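PDB 7B5U: GntR family transcriptional regulator from Streptococcus agalactiae, which probably regulates transcription by binding DNA, and binds the second messenger c-di-AMP through its C-terminal RCK_C (TrkA-C) domain, the part held here as a dimer. Local coordinates for residues I59-D64 with A69-Y74. Residues are numbered along the deposited sequence; the frame is centred on the assembly and turned at random.
Sequences IFFVGD and ARMKTY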
loop_
_atom_site.group_PDB
_atom_site.type_symbol
_atom_site.label_atom_id
_atom_site.label_comp_id
_atom_site.label_asym_id
_atom_site.label_seq_id
_atom_site.Cartn_x
_atom_site.Cartn_y
_atom_site.Cartn_z
ATOM N N ILE A 59 10.195 1.420 -7.318
ATOM C CA ILE A 59 8.883 1.222 -6.712
ATOM C C ILE A 59 9.006 0.081 -5.711
ATOM O O ILE A 59 9.426 -1.026 -6.070
ATOM C CB ILE A 59 7.806 0.882 -7.754
ATOM C CG1 ILE A 59 7.772 1.878 -8.914
ATOM C CG2 ILE A 59 6.432 0.728 -7.082
ATOM C CD1 ILE A 59 6.735 1.508 -9.950
ATOM N N PHE A 60 8.626 0.349 -4.466
ATOM C CA PHE A 60 8.595 -0.647 -3.400
ATOM C C PHE A 60 7.136 -0.999 -3.138
ATOM O O PHE A 60 6.319 -0.101 -2.930
ATOM C CB PHE A 60 9.236 -0.073 -2.129
ATOM C CG PHE A 60 10.705 0.222 -2.281
ATOM C CD1 PHE A 60 11.133 1.411 -2.852
ATOM C CD2 PHE A 60 11.659 -0.691 -1.860
ATOM C CE1 PHE A 60 12.489 1.674 -3.014
ATOM C CE2 PHE A 60 13.017 -0.423 -2.017
ATOM C CZ PHE A 60 13.427 0.761 -2.590
ATOM N N PHE A 61 6.799 -2.287 -3.146
ATOM C CA PHE A 61 5.400 -2.684 -3.038
ATOM C C PHE A 61 5.285 -4.034 -2.344
ATOM O O PHE A 61 6.204 -4.858 -2.399
ATOM C CB PHE A 61 4.711 -2.739 -4.411
ATOM C CG PHE A 61 5.323 -3.730 -5.362
ATOM C CD1 PHE A 61 4.826 -5.014 -5.459
ATOM C CD2 PHE A 61 6.384 -3.363 -6.187
ATOM C CE1 PHE A 61 5.390 -5.934 -6.344
ATOM C CE2 PHE A 61 6.944 -4.276 -7.065
ATOM C CZ PHE A 61 6.443 -5.552 -7.154
ATOM N N VAL A 62 4.145 -4.256 -1.682
ATOM C CA VAL A 62 3.846 -5.534 -1.063
ATOM C C VAL A 62 2.899 -6.328 -1.949
ATOM O O VAL A 62 2.138 -5.784 -2.756
ATOM C CB VAL A 62 3.320 -5.422 0.388
ATOM C CG1 VAL A 62 4.374 -4.793 1.280
ATOM C CG2 VAL A 62 1.992 -4.667 0.447
ATOM N N GLY A 63 2.954 -7.641 -1.776
ATOM C CA GLY A 63 2.208 -8.591 -2.581
ATOM C C GLY A 63 2.821 -9.972 -2.409
ATOM O O GLY A 63 3.485 -10.249 -1.408
ATOM N N ASP A 64 2.538 -10.844 -3.364
ATOM C CA ASP A 64 3.201 -12.137 -3.431
ATOM C C ASP A 64 3.944 -12.239 -4.763
ATOM O O ASP A 64 4.046 -11.272 -5.517
ATOM C CB ASP A 64 2.212 -13.272 -3.144
ATOM C CG ASP A 64 1.115 -13.393 -4.182
ATOM O OD1 ASP A 64 0.186 -14.200 -3.948
ATOM O OD2 ASP A 64 1.184 -12.726 -5.236
ATOM N N ALA A 69 5.091 -10.578 -10.547
ATOM C CA ALA A 69 5.060 -10.859 -11.982
ATOM C C ALA A 69 4.166 -9.872 -12.725
ATOM O O ALA A 69 4.504 -9.418 -13.828
ATOM C CB ALA A 69 4.588 -12.295 -12.214
ATOM N N ARG A 70 3.021 -9.523 -12.133
ATOM C CA ARG A 70 2.135 -8.530 -12.732
ATOM C C ARG A 70 2.803 -7.159 -12.825
ATOM O O ARG A 70 2.708 -6.486 -13.859
ATOM C CB ARG A 70 0.808 -8.474 -11.968
ATOM C CG ARG A 70 0.053 -9.801 -12.020
ATOM C CD ARG A 70 -1.145 -9.876 -11.087
ATOM N NE ARG A 70 -2.177 -8.930 -11.489
ATOM C CZ ARG A 70 -3.247 -8.633 -10.758
ATOM N NH1 ARG A 70 -3.449 -9.219 -9.573
ATOM N NH2 ARG A 70 -4.115 -7.739 -11.223
ATOM N N MET A 71 3.463 -6.712 -11.747
ATOM C CA MET A 71 4.141 -5.418 -11.781
ATOM C C MET A 71 5.239 -5.395 -12.830
ATOM O O MET A 71 5.392 -4.410 -13.566
ATOM C CB MET A 71 4.701 -5.082 -10.401
ATOM C CG MET A 71 3.636 -4.640 -9.430
ATOM S SD MET A 71 3.034 -2.969 -9.772
ATOM C CE MET A 71 4.261 -2.017 -8.874
ATOM N N LYS A 72 6.017 -6.463 -12.916
ATOM C CA LYS A 72 7.094 -6.493 -13.893
ATOM C C LYS A 72 6.551 -6.430 -15.317
ATOM O O LYS A 72 7.091 -5.712 -16.166
ATOM C CB LYS A 72 7.935 -7.743 -13.662
ATOM C CG LYS A 72 8.549 -8.316 -14.907
ATOM C CD LYS A 72 9.329 -9.567 -14.587
ATOM C CE LYS A 72 10.785 -9.255 -14.624
ATOM N NZ LYS A 72 11.548 -10.496 -14.748
ATOM N N THR A 73 5.475 -7.166 -15.594
ATOM C CA THR A 73 4.883 -7.117 -16.928
ATOM C C THR A 73 4.282 -5.749 -17.213
ATOM O O THR A 73 4.455 -5.192 -18.304
ATOM C CB THR A 73 3.815 -8.202 -17.040
ATOM O OG1 THR A 73 4.421 -9.477 -16.803
ATOM C CG2 THR A 73 3.180 -8.211 -18.417
ATOM N N TYR A 74 3.575 -5.204 -16.230
ATOM C CA TYR A 74 2.889 -3.932 -16.379
ATOM C C TYR A 74 3.854 -2.809 -16.733
ATOM O O TYR A 74 3.514 -1.922 -17.527
ATOM C CB TYR A 74 2.151 -3.641 -15.072
ATOM C CG TYR A 74 1.238 -2.445 -15.058
ATOM C CD1 TYR A 74 -0.013 -2.496 -15.651
ATOM C CD2 TYR A 74 1.611 -1.282 -14.403
ATOM C CE1 TYR A 74 -0.866 -1.408 -15.610
ATOM C CE2 TYR A 74 0.765 -0.193 -14.349
ATOM C CZ TYR A 74 -0.466 -0.263 -14.954
ATOM O OH TYR A 74 -1.310 0.825 -14.902
#
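Met-71 of helix 65-74 lies over one face of the Phe-61 ring, which rises from strand 58-62 to meet it. The side chain can be followed outward. Met-71 CB touches the far end of the ring, 3.7 Å from Phe-61 CZ. Met-71 CG moves over the face and makes a CH-pi contact 3.9 Å from the centroid of the Phe-61 ring, offset toward the rim at CZ and CE1. Met-71 SD stands almost on the ring normal, but 4.8 Å from the centroid of the Phe-61 ring, a Met-aromatic contact at long range. The chain is bent at both chi2 (-74°) and chi3 (-86°). This folds Met-71 CE back onto the ring, 3.7 Å from Phe-61 CD2. Met-71 CE also reaches Ile-59 CG2, at 3.9 Å, so it bridges two alternate residues of the strand. All three side chains are buried, and the contact is wholly apolar. Ile-8 of strand 6-9 touches all three, and Thr-30 of helix 26-30 touches Met-71. Ile-59 also packs on Ile-34, a c-di-AMP-binding residue of strand 33-39. The contact thus packs helix 65-74 on strand 58-62 and the neighbouring edge strand 6-9 of the antiparallel sheet, beside helix 26-30.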